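Local coordinates for ribosomal RNA small subunit methyltransferase E (Legionella pneumophila, PDB 5O95), which probably methylates N3 of a single uridine in 16S rRNA of the assembled small ribosomal subunit, using S-adenosyl-L-methionine as the methyl donor, at residues Ile9-Glu14 against Glu22-Ala27; Thr44-Asp49 against Asn148-Leu153; Phe53-Glu58 against Val67-Val72; Asp160-Glu165 against His213-Leu218; His169-Leu174 against Asp191-Ile196. All coordinates share one frame; numbering follows the deposited sequence. Where two conformers were deposited one is given.

Contact 1: residues Ile9-Glu14 against Glu22-Ala27; sequences IYQPGE and ELSPEA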
# COMPACT_ATOMS: atom_id res chain seq x y z
N ILE B 9 19.71 11.93 -5.35
CA ILE B 9 20.28 11.07 -6.39
C ILE B 9 21.28 10.14 -5.73
O ILE B 9 22.21 10.60 -5.05
CB ILE B 9 20.99 11.89 -7.49
CG1 ILE B 9 20.04 12.88 -8.18
CG2 ILE B 9 21.67 10.98 -8.51
CD1 ILE B 9 18.93 12.17 -9.01
N TYR B 10 21.13 8.84 -5.94
CA TYR B 10 22.08 7.88 -5.39
C TYR B 10 23.33 7.85 -6.27
O TYR B 10 23.24 7.63 -7.48
CB TYR B 10 21.44 6.49 -5.45
CG TYR B 10 22.38 5.35 -5.17
CD1 TYR B 10 22.95 5.17 -3.91
CD2 TYR B 10 22.72 4.45 -6.18
CE1 TYR B 10 23.81 4.11 -3.65
CE2 TYR B 10 23.58 3.38 -5.94
CZ TYR B 10 24.13 3.22 -4.69
OH TYR B 10 24.97 2.15 -4.46
N GLN B 11 24.50 8.06 -5.64
CA GLN B 11 25.77 7.84 -6.32
C GLN B 11 26.68 7.12 -5.34
O GLN B 11 26.94 7.66 -4.25
CB GLN B 11 26.44 9.17 -6.69
CG GLN B 11 25.79 9.94 -7.85
CD GLN B 11 26.03 9.26 -9.18
OE1 GLN B 11 27.02 9.53 -9.88
NE2 GLN B 11 25.14 8.33 -9.53
N PRO B 12 27.19 5.94 -5.67
CA PRO B 12 28.09 5.25 -4.75
C PRO B 12 29.42 5.99 -4.67
O PRO B 12 29.80 6.73 -5.58
CB PRO B 12 28.27 3.87 -5.40
CG PRO B 12 28.04 4.12 -6.86
CD PRO B 12 26.93 5.16 -6.89
N GLY B 13 30.11 5.79 -3.56
CA GLY B 13 31.47 6.29 -3.40
C GLY B 13 31.60 7.20 -2.20
O GLY B 13 30.63 7.57 -1.55
N GLU B 14 32.86 7.52 -1.90
CA GLU B 14 33.21 8.47 -0.86
C GLU B 14 33.70 9.74 -1.54
O GLU B 14 34.47 9.68 -2.50
CB GLU B 14 34.36 7.92 -0.03
CG GLU B 14 34.06 6.64 0.70
CD GLU B 14 33.00 6.82 1.76
OE1 GLU B 14 33.02 7.86 2.44
OE2 GLU B 14 32.16 5.91 1.90
N GLU B 22 31.57 13.94 -11.80
CA GLU B 22 30.78 13.65 -12.98
C GLU B 22 29.81 12.53 -12.63
O GLU B 22 30.23 11.43 -12.26
CB GLU B 22 31.66 13.23 -14.15
CG GLU B 22 30.84 12.96 -15.40
CD GLU B 22 31.69 12.56 -16.58
OE1 GLU B 22 32.93 12.56 -16.43
OE2 GLU B 22 31.13 12.26 -17.65
N LEU B 23 28.52 12.82 -12.70
CA LEU B 23 27.56 11.79 -12.34
C LEU B 23 27.73 10.58 -13.23
O LEU B 23 28.17 10.69 -14.38
CB LEU B 23 26.15 12.34 -12.47
CG LEU B 23 25.83 13.49 -11.53
CD1 LEU B 23 24.36 13.88 -11.75
CD2 LEU B 23 26.06 13.11 -10.08
N SER B 24 27.37 9.40 -12.69
CA SER B 24 27.36 8.21 -13.52
C SER B 24 26.48 8.47 -14.73
O SER B 24 25.56 9.29 -14.67
CB SER B 24 26.79 7.03 -12.74
OG SER B 24 25.44 7.30 -12.35
N PRO B 25 26.74 7.80 -15.86
CA PRO B 25 25.90 8.03 -17.04
C PRO B 25 24.41 7.85 -16.76
O PRO B 25 23.59 8.63 -17.26
CB PRO B 25 26.44 7.01 -18.06
CG PRO B 25 27.90 6.90 -17.68
CD PRO B 25 27.93 6.98 -16.17
N GLU B 26 24.05 6.83 -15.98
CA GLU B 26 22.64 6.65 -15.64
C GLU B 26 22.09 7.84 -14.87
O GLU B 26 20.97 8.29 -15.13
CB GLU B 26 22.43 5.36 -14.84
CG GLU B 26 22.58 4.11 -15.69
CD GLU B 26 21.53 4.04 -16.78
OE1 GLU B 26 20.36 3.82 -16.44
OE2 GLU B 26 21.88 4.22 -17.97
N ALA B 27 22.86 8.35 -13.91
CA ALA B 27 22.38 9.48 -13.11
C ALA B 27 22.43 10.77 -13.91
O ALA B 27 21.59 11.65 -13.72
CB ALA B 27 23.22 9.61 -11.83
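The amide of Q11 meets the N-terminal end of helix 25-34 with both of its polar atoms. Its OE1 accepts the backbone N-H of S24 at 2.8 Å, the donor lying 21° from the carbonyl plane, while NE2 gives one hydrogen to S24 OG at 3.0 Å and the other to its own neighbour's carbonyl, Y10 O, at 2.9 Å. Both NE2 partners lie close to the amide plane, so three bonds hold the group flat and fix which end is oxygen and which nitrogen. A bend at chi2 (-71°) turns the amide toward the helix. S24 is the N-cap, and its OG accepts from both Q11 NE2 and A27 N. Apolar atoms close in around the buried amide. The L23 side chain crosses that of Q11 at about a right angle, with L23 CD2 3.7 Å from Q11 OE1, and A27 CB lies 3.3 Å from Q11 NE2. Nearby, I9 CG2 touches A27 CB at 3.9 Å. I9 also packs on V31 of the same helix and on L43 and L45 of strand 42-46, to which strand 8-10 is hydrogen-bonded, whereas L23 leans on V65 and V67 of strand 64-74.

Contact 2: residues Thr44-Asp49 against Asn148-Leu153; sequences TLFNGD and NQIPEL
Two backbones come unusually close where G48 meets N148 and Q149: the CA atoms of G48 and Q149 are just 4.0 Å apart, and G48 CA lies 3.0 Å from N148 O. The same carbonyl is near the N atoms of G48 and D49, but the angles are too poor for hydrogen bonds. The polar link is made instead by a water, which donates to G48 O at 2.7 Å and accepts from I150 N at 2.9 Å, while Q149 CA directs its hydrogen at G48 O in a CA-H...O contact. G48 has a positive phi (76°), and at these backbone angles a CB would press on the carbonyl O of N47. The turn is braced from within by N47, whose OD1 accepts from D49 N to form an Asx turn; the donor stands well above the carbonyl plane.

Beside this backbone contact, F46 provides the apolar part. Its CG lies between the backbone N and the carbonyl carbon (chi1 63°), which brings the ring across N148. The ring and the N148 amide planes are 48° apart, and N148 OD1 reaches F46 CB at 3.3 Å. At the ring edge, I150 CD1 is 4.0 Å from F46 CE2. The N148 amide is held by R8 at OD1 and by E52 and the V75 carbonyl at ND2, and R8 also makes a cation-pi contact with F46. The contact thus joins the end of strand 42-46 in the PUA-like domain to the segment linking helix 124-145 with strand 152-158 of the methyltransferase domain; F46 also rests on E143 of that helix.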
# COMPACT_ATOMS: atom_id res chain seq x y z
N THR B 44 21.00 16.65 -3.67
CA THR B 44 21.52 15.92 -2.52
C THR B 44 21.89 14.55 -3.03
O THR B 44 21.01 13.76 -3.39
CB THR B 44 20.47 15.81 -1.41
OG1 THR B 44 20.09 17.12 -0.95
CG2 THR B 44 21.04 15.00 -0.23
N LEU B 45 23.18 14.26 -3.12
CA LEU B 45 23.59 12.91 -3.45
C LEU B 45 23.65 12.10 -2.16
O LEU B 45 23.87 12.64 -1.09
CB LEU B 45 24.97 12.90 -4.10
CG LEU B 45 25.12 13.96 -5.18
CD1 LEU B 45 26.57 13.97 -5.70
CD2 LEU B 45 24.12 13.75 -6.32
N PHE B 46 23.43 10.80 -2.27
CA PHE B 46 23.71 9.92 -1.15
C PHE B 46 24.34 8.65 -1.69
O PHE B 46 24.14 8.29 -2.85
CB PHE B 46 22.46 9.63 -0.31
CG PHE B 46 21.39 8.89 -1.07
CD1 PHE B 46 20.56 9.58 -1.93
CD2 PHE B 46 21.27 7.51 -0.95
CE1 PHE B 46 19.57 8.91 -2.66
CE2 PHE B 46 20.28 6.83 -1.68
CZ PHE B 46 19.46 7.53 -2.54
N ASN B 47 25.10 7.97 -0.83
CA ASN B 47 26.05 6.97 -1.31
C ASN B 47 25.72 5.55 -0.85
O ASN B 47 26.52 4.63 -1.08
CB ASN B 47 27.49 7.35 -0.94
CG ASN B 47 27.79 7.21 0.55
OD1 ASN B 47 26.88 7.08 1.38
ND2 ASN B 47 29.08 7.32 0.91
N GLY B 48 24.54 5.33 -0.28
CA GLY B 48 24.20 4.03 0.26
C GLY B 48 24.84 3.70 1.58
O GLY B 48 24.61 2.61 2.10
N ASP B 49 25.64 4.60 2.14
CA ASP B 49 26.27 4.38 3.43
C ASP B 49 25.91 5.52 4.39
O ASP B 49 26.71 5.90 5.25
CB ASP B 49 27.78 4.24 3.27
CG ASP B 49 28.46 3.65 4.49
OD1 ASP B 49 27.83 2.84 5.22
OD2 ASP B 49 29.63 4.00 4.72
N ASN B 148 19.16 6.58 3.02
CA ASN B 148 20.50 6.76 2.48
C ASN B 148 21.30 5.47 2.48
O ASN B 148 22.52 5.48 2.25
CB ASN B 148 21.23 7.86 3.24
CG ASN B 148 20.55 9.19 3.08
OD1 ASN B 148 20.14 9.54 1.99
ND2 ASN B 148 20.43 9.95 4.16
N GLN B 149 20.60 4.35 2.62
CA GLN B 149 21.14 3.01 2.56
C GLN B 149 20.14 2.25 1.72
O GLN B 149 18.93 2.44 1.89
CB GLN B 149 21.21 2.41 3.96
CG GLN B 149 21.81 1.04 4.05
CD GLN B 149 22.03 0.59 5.49
OE1 GLN B 149 22.24 1.40 6.40
NE2 GLN B 149 21.99 -0.72 5.70
N ILE B 150 20.63 1.42 0.81
CA ILE B 150 19.79 0.65 -0.10
C ILE B 150 19.47 -0.70 0.53
O ILE B 150 20.39 -1.38 0.99
CB ILE B 150 20.51 0.42 -1.44
CG1 ILE B 150 21.14 1.72 -1.97
CG2 ILE B 150 19.54 -0.25 -2.45
CD1 ILE B 150 20.15 2.82 -2.23
N PRO B 151 18.20 -1.13 0.56
CA PRO B 151 17.89 -2.48 1.05
C PRO B 151 18.66 -3.51 0.26
O PRO B 151 18.94 -3.33 -0.93
CB PRO B 151 16.37 -2.63 0.78
CG PRO B 151 15.85 -1.32 0.38
CD PRO B 151 17.02 -0.35 0.16
N GLU B 152 18.99 -4.62 0.92
CA GLU B 152 19.60 -5.74 0.23
C GLU B 152 18.55 -6.44 -0.62
O GLU B 152 17.46 -6.77 -0.13
CB GLU B 152 20.20 -6.72 1.24
CG GLU B 152 20.94 -7.90 0.62
CD GLU B 152 21.59 -8.80 1.65
OE1 GLU B 152 21.46 -8.52 2.87
OE2 GLU B 152 22.24 -9.79 1.26
N LEU B 153 18.85 -6.66 -1.90
CA LEU B 153 17.98 -7.41 -2.79
C LEU B 153 18.69 -8.73 -3.03
O LEU B 153 19.78 -8.75 -3.61
CB LEU B 153 17.72 -6.65 -4.09
CG LEU B 153 16.96 -7.43 -5.19
CD1 LEU B 153 15.60 -7.87 -4.70
CD2 LEU B 153 16.80 -6.56 -6.43
O HOH W 1 23.40 0.61 0.69

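Contact 3: residues Phe53-Glu58 against Val67-Val72; sequences FTASIE and VRIASV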
# COMPACT_ATOMS: atom_id res chain seq x y z
N PHE B 53 25.46 14.25 0.42
CA PHE B 53 26.41 15.20 -0.15
C PHE B 53 25.61 16.34 -0.76
O PHE B 53 24.86 16.14 -1.72
CB PHE B 53 27.27 14.49 -1.19
CG PHE B 53 28.03 13.32 -0.64
CD1 PHE B 53 27.42 12.06 -0.57
CD2 PHE B 53 29.34 13.47 -0.19
CE1 PHE B 53 28.10 10.98 -0.02
CE2 PHE B 53 30.03 12.40 0.36
CZ PHE B 53 29.41 11.14 0.43
N THR B 54 25.74 17.53 -0.19
CA THR B 54 25.05 18.68 -0.75
C THR B 54 25.85 19.15 -1.95
O THR B 54 27.06 19.40 -1.83
CB THR B 54 24.92 19.78 0.29
OG1 THR B 54 24.17 19.30 1.40
CG2 THR B 54 24.20 21.00 -0.29
N ALA B 55 25.19 19.26 -3.10
CA ALA B 55 25.91 19.50 -4.34
C ALA B 55 25.11 20.48 -5.19
O ALA B 55 23.93 20.72 -4.97
CB ALA B 55 26.15 18.20 -5.14
N SER B 56 25.80 21.06 -6.15
CA SER B 56 25.15 21.91 -7.13
C SER B 56 25.67 21.55 -8.51
O SER B 56 26.81 21.07 -8.67
CB SER B 56 25.35 23.38 -6.85
OG SER B 56 26.72 23.69 -6.90
N ILE B 57 24.84 21.78 -9.51
CA ILE B 57 25.20 21.43 -10.87
C ILE B 57 26.12 22.51 -11.41
O ILE B 57 25.73 23.68 -11.52
CB ILE B 57 23.95 21.26 -11.74
CG1 ILE B 57 23.12 20.09 -11.19
CG2 ILE B 57 24.37 21.02 -13.18
CD1 ILE B 57 21.95 19.69 -12.07
N GLU B 58 27.35 22.12 -11.72
CA GLU B 58 28.33 23.08 -12.22
C GLU B 58 28.32 23.18 -13.73
O GLU B 58 28.58 24.26 -14.28
CB GLU B 58 29.73 22.70 -11.73
CG GLU B 58 30.75 23.81 -11.89
CD GLU B 58 32.02 23.56 -11.11
OE1 GLU B 58 33.02 23.14 -11.72
OE2 GLU B 58 32.01 23.79 -9.87
N VAL B 67 28.86 17.92 -11.01
CA VAL B 67 28.33 18.55 -9.80
C VAL B 67 29.48 18.85 -8.85
O VAL B 67 30.46 18.11 -8.76
CB VAL B 67 27.23 17.72 -9.11
CG1 VAL B 67 26.19 17.29 -10.14
CG2 VAL B 67 27.81 16.53 -8.35
N ARG B 68 29.35 19.96 -8.14
CA ARG B 68 30.35 20.39 -7.18
C ARG B 68 29.83 20.05 -5.79
O ARG B 68 28.75 20.50 -5.40
CB ARG B 68 30.61 21.89 -7.34
CG ARG B 68 31.68 22.44 -6.39
CD ARG B 68 33.07 21.86 -6.70
NE ARG B 68 33.53 22.20 -8.04
CZ ARG B 68 34.75 21.93 -8.50
NH1 ARG B 68 35.62 21.30 -7.72
NH2 ARG B 68 35.10 22.28 -9.74
N ILE B 69 30.57 19.19 -5.08
CA ILE B 69 30.21 18.79 -3.73
C ILE B 69 30.55 19.93 -2.78
O ILE B 69 31.72 20.33 -2.68
CB ILE B 69 30.97 17.52 -3.31
CG1 ILE B 69 30.86 16.41 -4.36
CG2 ILE B 69 30.48 17.06 -1.94
CD1 ILE B 69 29.50 15.88 -4.52
N ALA B 70 29.54 20.46 -2.09
CA ALA B 70 29.79 21.54 -1.14
C ALA B 70 30.01 21.03 0.28
O ALA B 70 30.86 21.57 1.01
CB ALA B 70 28.61 22.51 -1.14
N SER B 71 29.27 20.02 0.71
CA SER B 71 29.35 19.60 2.10
C SER B 71 28.79 18.19 2.22
O SER B 71 28.12 17.68 1.32
CB SER B 71 28.64 20.58 3.03
OG SER B 71 27.25 20.55 2.74
N VAL B 72 29.16 17.54 3.32
CA VAL B 72 28.82 16.14 3.59
C VAL B 72 28.18 16.05 4.97
O VAL B 72 28.62 16.73 5.90
CB VAL B 72 30.07 15.24 3.53
CG1 VAL B 72 29.67 13.76 3.59
CG2 VAL B 72 30.87 15.52 2.27
O HOH W 2 27.99 23.02 -4.66
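V67, the first residue of the segment, pairs with I57 in a non-hydrogen-bonded pair and extends CG2 to within 4.0 Å of A55 CB. R68 follows on the other face, paired with S56 through two backbone bonds; a water donates to R68 O and is also hydrogen-bonded to S56 OG. R68 CG is anti to the backbone N (chi1 -178°), and the chain then bends at chi2 and chi3, which brings the guanidinium round to E58. The salt bridge is side-on: R68 NE meets E58 OE2 at 2.9 Å and R68 NH2 meets E58 OE1 at 3.0 Å. Both oxygens lie near the guanidinium plane and are approached on their syn sides, although the carboxylate plane is turned 30° from it. The remaining nitrogen, NH1, binds the carbonyl of G18. I69 returns to the face of V67, its CD1 against A55 CB and its CG2 at the edge of the F53 ring. At A70 and S71 the register slips by one: both face T54, whose O accepts from A70 N at 2.7 Å and only weakly from S71 N at 3.4 Å, while T54 N donates to S71 O. V72 ends the segment alongside F53, the two side chains pointing the same way, with V72 CG1 3.5 Å from F53 CE2. This is an antiparallel beta hairpin interrupted by a classic beta bulge, part of the mixed sheet of the PUA-like domain.

Contact 4: residues Asp160-Glu165 against His213-Leu218; sequences DQFVRE and HGFLPL
V163 lays its CG2 methyl over the imidazole of H213, 3.7 Å from the ring centroid and 13° off the normal, a CH-pi contact above the middle of the face. With CG1 anti to the carbonyl carbon (chi1 -52°), that branch points to F215, 3.9 Å from F215 CE1. The two methyls thus divide the valine between two rings. H213 CD2 also comes 3.3 Å from V163 O, and H213 ND1 is held by the carbonyl of L209, which helps to fix the rotation of the ring. F162 meets the end of the F215 ring: the side chains cross at about a right angle, F162 CE2 being 3.8 Å from F215 CZ. Between H213 and F215 in the sequence, G214 has positive phi and is the C-prime residue of the Schellman motif that ends helix 204-212, which sends the chain into strand 216-218. Helix 159-165 therefore packs on the turn between that helix and that strand. I195 of the central strand 191-196 touches F162, V163 and F215, while F215 also covers K171 and I173 of strand 170-174, and F162 makes an edge-to-face contact with H84.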
# COMPACT_ATOMS: atom_id res chain seq x y z
N ASP B 160 12.17 -23.78 0.33
CA ASP B 160 12.96 -24.65 1.20
C ASP B 160 14.33 -24.05 1.49
O ASP B 160 14.81 -24.11 2.63
CB ASP B 160 13.07 -26.07 0.63
CG ASP B 160 13.73 -26.11 -0.73
OD1 ASP B 160 13.89 -25.07 -1.38
OD2 ASP B 160 14.10 -27.23 -1.15
N GLN B 161 14.98 -23.48 0.48
CA GLN B 161 16.24 -22.78 0.73
C GLN B 161 16.03 -21.60 1.67
O GLN B 161 16.86 -21.35 2.56
CB GLN B 161 16.88 -22.31 -0.57
CG GLN B 161 18.20 -21.61 -0.34
CD GLN B 161 18.97 -21.34 -1.62
OE1 GLN B 161 18.47 -21.58 -2.72
NE2 GLN B 161 20.19 -20.84 -1.48
N PHE B 162 14.94 -20.85 1.50
CA PHE B 162 14.74 -19.68 2.35
C PHE B 162 14.59 -20.07 3.82
O PHE B 162 15.21 -19.46 4.70
CB PHE B 162 13.55 -18.84 1.89
CG PHE B 162 13.38 -17.60 2.69
CD1 PHE B 162 14.08 -16.45 2.37
CD2 PHE B 162 12.53 -17.59 3.79
CE1 PHE B 162 13.93 -15.30 3.14
CE2 PHE B 162 12.38 -16.45 4.56
CZ PHE B 162 13.08 -15.30 4.23
N VAL B 163 13.75 -21.07 4.11
CA VAL B 163 13.57 -21.44 5.51
C VAL B 163 14.83 -22.10 6.08
O VAL B 163 15.11 -21.95 7.28
CB VAL B 163 12.29 -22.26 5.72
CG1 VAL B 163 11.09 -21.54 5.11
CG2 VAL B 163 12.43 -23.68 5.18
N ARG B 164 15.60 -22.80 5.25
CA ARG B 164 16.81 -23.45 5.75
C ARG B 164 17.84 -22.41 6.20
O ARG B 164 18.51 -22.59 7.22
CB ARG B 164 17.38 -24.39 4.68
CG ARG B 164 18.90 -24.45 4.63
CD ARG B 164 19.38 -25.67 3.85
NE ARG B 164 18.63 -25.88 2.61
CZ ARG B 164 18.99 -25.40 1.43
NH1 ARG B 164 20.10 -24.68 1.31
NH2 ARG B 164 18.24 -25.64 0.36
N GLU B 165 17.93 -21.29 5.48
CA GLU B 165 18.96 -20.30 5.72
C GLU B 165 18.55 -19.19 6.68
O GLU B 165 19.42 -18.46 7.17
CB GLU B 165 19.40 -19.66 4.40
CG GLU B 165 20.01 -20.64 3.42
CD GLU B 165 20.33 -20.02 2.08
OE1 GLU B 165 19.86 -18.89 1.80
OE2 GLU B 165 21.06 -20.65 1.30
N HIS B 213 10.81 -25.20 10.56
CA HIS B 213 11.91 -24.26 10.72
C HIS B 213 11.56 -23.07 11.60
O HIS B 213 12.29 -22.07 11.60
CB HIS B 213 12.43 -23.79 9.36
CG HIS B 213 13.14 -24.85 8.59
ND1 HIS B 213 12.49 -25.91 8.01
CD2 HIS B 213 14.46 -25.01 8.31
CE1 HIS B 213 13.37 -26.69 7.41
NE2 HIS B 213 14.57 -26.17 7.58
N GLY B 214 10.45 -23.15 12.34
CA GLY B 214 10.13 -22.12 13.32
C GLY B 214 9.41 -20.90 12.81
O GLY B 214 9.33 -19.90 13.54
N PHE B 215 8.90 -20.92 11.58
CA PHE B 215 8.09 -19.82 11.08
C PHE B 215 6.69 -19.89 11.69
O PHE B 215 6.01 -20.92 11.58
CB PHE B 215 8.05 -19.83 9.55
CG PHE B 215 9.29 -19.23 8.94
CD1 PHE B 215 10.47 -19.97 8.85
CD2 PHE B 215 9.29 -17.92 8.48
CE1 PHE B 215 11.63 -19.42 8.31
CE2 PHE B 215 10.45 -17.36 7.94
CZ PHE B 215 11.60 -18.10 7.85
N LEU B 216 6.28 -18.81 12.34
CA LEU B 216 5.04 -18.77 13.10
C LEU B 216 3.97 -18.01 12.32
O LEU B 216 4.25 -16.96 11.74
CB LEU B 216 5.28 -18.05 14.43
CG LEU B 216 6.36 -18.67 15.31
CD1 LEU B 216 6.54 -17.89 16.60
CD2 LEU B 216 6.07 -20.13 15.61
N PRO B 217 2.73 -18.51 12.30
CA PRO B 217 1.71 -17.95 11.40
C PRO B 217 1.13 -16.64 11.91
O PRO B 217 0.73 -16.53 13.08
CB PRO B 217 0.63 -19.04 11.36
CG PRO B 217 0.80 -19.80 12.65
CD PRO B 217 2.29 -19.75 12.96
N LEU B 218 1.06 -15.65 11.02
CA LEU B 218 0.57 -14.32 11.34
C LEU B 218 -0.70 -14.05 10.55
O LEU B 218 -0.80 -14.40 9.37
CB LEU B 218 1.62 -13.28 10.95
CG LEU B 218 1.27 -11.82 11.17
CD1 LEU B 218 1.13 -11.55 12.66
CD2 LEU B 218 2.37 -10.94 10.58

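Contact 5: residues His169-Leu174 against Asp191-Ile196; sequences HLKLIL and DVALII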
# COMPACT_ATOMS: atom_id res chain seq x y z
N HIS B 169 15.76 -13.53 14.33
CA HIS B 169 15.32 -13.93 15.67
C HIS B 169 13.83 -14.21 15.73
O HIS B 169 13.39 -15.07 16.51
CB HIS B 169 15.68 -12.86 16.70
CG HIS B 169 17.14 -12.78 17.01
ND1 HIS B 169 17.62 -12.34 18.22
CD2 HIS B 169 18.23 -13.08 16.26
CE1 HIS B 169 18.94 -12.37 18.20
NE2 HIS B 169 19.34 -12.82 17.03
N LEU B 170 13.04 -13.51 14.93
CA LEU B 170 11.60 -13.74 14.84
C LEU B 170 11.29 -14.13 13.41
O LEU B 170 11.74 -13.47 12.47
CB LEU B 170 10.83 -12.48 15.23
CG LEU B 170 9.31 -12.54 15.08
CD1 LEU B 170 8.71 -13.61 15.99
CD2 LEU B 170 8.71 -11.16 15.38
N LYS B 171 10.53 -15.20 13.23
CA LYS B 171 10.25 -15.73 11.89
C LYS B 171 8.75 -15.91 11.75
O LYS B 171 8.14 -16.67 12.50
CB LYS B 171 11.01 -17.04 11.66
CG LYS B 171 12.53 -16.85 11.70
CD LYS B 171 13.31 -18.12 11.42
CE LYS B 171 13.30 -19.07 12.60
NZ LYS B 171 14.40 -20.10 12.50
N LEU B 172 8.17 -15.18 10.80
CA LEU B 172 6.72 -15.14 10.64
C LEU B 172 6.34 -15.51 9.21
O LEU B 172 7.08 -15.27 8.26
CB LEU B 172 6.19 -13.75 10.94
CG LEU B 172 6.50 -13.24 12.34
CD1 LEU B 172 6.07 -11.77 12.42
CD2 LEU B 172 5.81 -14.06 13.39
N ILE B 173 5.16 -16.09 9.07
CA ILE B 173 4.61 -16.40 7.76
C ILE B 173 3.15 -15.98 7.76
O ILE B 173 2.42 -16.26 8.71
CB ILE B 173 4.80 -17.89 7.41
CG1 ILE B 173 4.22 -18.22 6.03
CG2 ILE B 173 4.26 -18.78 8.52
CD1 ILE B 173 4.70 -19.57 5.52
N LEU B 174 2.74 -15.26 6.72
CA LEU B 174 1.33 -14.90 6.56
C LEU B 174 0.56 -16.13 6.12
O LEU B 174 0.58 -16.52 4.95
CB LEU B 174 1.17 -13.77 5.54
CG LEU B 174 1.37 -12.36 6.08
CD1 LEU B 174 1.11 -11.36 4.98
CD2 LEU B 174 0.43 -12.12 7.25
N ASP B 191 15.70 -8.30 14.42
CA ASP B 191 15.32 -8.62 13.05
C ASP B 191 14.12 -9.55 13.02
O ASP B 191 13.76 -10.19 14.01
CB ASP B 191 16.50 -9.20 12.25
CG ASP B 191 17.16 -10.39 12.94
OD1 ASP B 191 16.66 -10.87 13.97
OD2 ASP B 191 18.20 -10.85 12.42
N VAL B 192 13.52 -9.62 11.84
CA VAL B 192 12.36 -10.47 11.61
C VAL B 192 12.38 -10.91 10.16
O VAL B 192 12.68 -10.12 9.26
CB VAL B 192 11.05 -9.73 11.99
CG1 VAL B 192 10.93 -8.41 11.28
CG2 VAL B 192 9.82 -10.61 11.71
N ALA B 193 12.09 -12.20 9.94
CA ALA B 193 11.88 -12.74 8.60
C ALA B 193 10.39 -12.90 8.41
O ALA B 193 9.70 -13.39 9.32
CB ALA B 193 12.59 -14.08 8.42
N LEU B 194 9.88 -12.43 7.29
CA LEU B 194 8.45 -12.49 6.99
C LEU B 194 8.26 -13.10 5.62
O LEU B 194 8.75 -12.56 4.62
CB LEU B 194 7.85 -11.08 6.99
CG LEU B 194 6.40 -10.94 6.53
CD1 LEU B 194 5.47 -11.61 7.52
CD2 LEU B 194 6.09 -9.45 6.35
N ILE B 195 7.52 -14.21 5.56
CA ILE B 195 7.17 -14.88 4.31
C ILE B 195 5.76 -14.46 3.92
O ILE B 195 4.81 -14.67 4.68
CB ILE B 195 7.24 -16.40 4.47
CG1 ILE B 195 8.67 -16.84 4.77
CG2 ILE B 195 6.76 -17.08 3.18
CD1 ILE B 195 8.82 -18.32 5.00
N ILE B 196 5.63 -13.88 2.73
CA ILE B 196 4.33 -13.63 2.11
C ILE B 196 4.24 -14.55 0.91
O ILE B 196 5.06 -14.45 -0.01
CB ILE B 196 4.21 -12.17 1.66
CG1 ILE B 196 4.55 -11.28 2.85
CG2 ILE B 196 2.82 -11.91 1.06
CD1 ILE B 196 3.69 -10.13 3.00
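L170, L172 and V192 interlock on one face of two parallel strands. The CG2 methyl of V192, anti to its backbone N, fits into the hollow between the two leucines, 3.9 Å from L170 CD2 and 4.0 Å from L172 CD1. One step on, L194 CD1 fills the next gap, lying against L172 CB and, more loosely, L174 CG. The opposite face carries I173 and I195, which cross obliquely with I173 CG1 3.9 Å from I195 CB. At the C-terminal end L174 and I196 run side by side. Four backbone bonds join the strands, from A193 N to L170 O, L172 N to A193 O, I195 N to L172 O and L174 N to I195 O. At the start, D191 OD1 takes the N-H of H169 at 2.8 Å, almost straight (176°) but from 43° above the carboxylate plane. Helix 227-242 covers L194 and I196, whereas helix 159-165 covers I195 from the other face. The result is a parallel sheet flanked by helices, as in the alpha/beta-knot methyltransferases of the SPOUT clan; here the strands end at the cofactor site, where L174, and G197 just after I196, bind S-adenosyl-L-methionine in the cofactor complex of this protein.

Overall arrangement
Contacts 1, 2 and 3 lie on the same side of the chain's centre and share the mixed sheet of the PUA-like domain; contacts 4 and 5 lie on the opposite side, in the parallel sheet of the methyltransferase domain. Contacts 1 and 2 have centres about 11 Å apart, and Q11 N probably bonds to F46 O; contact 3 lies inside the loop closed by contact 2, beside strand 42-46. Contacts 4 and 5 have centres about 8 Å apart, joined through strands 216-218 and 170-174, and along the chain contact 5 lies within the loop closed by contact 4. Centres of contacts 3 and 4 are about 45 Å apart. Of the five, only contact 2 pairs a segment of one domain with a segment of the other, and contact 5 carries the cofactor-binding end.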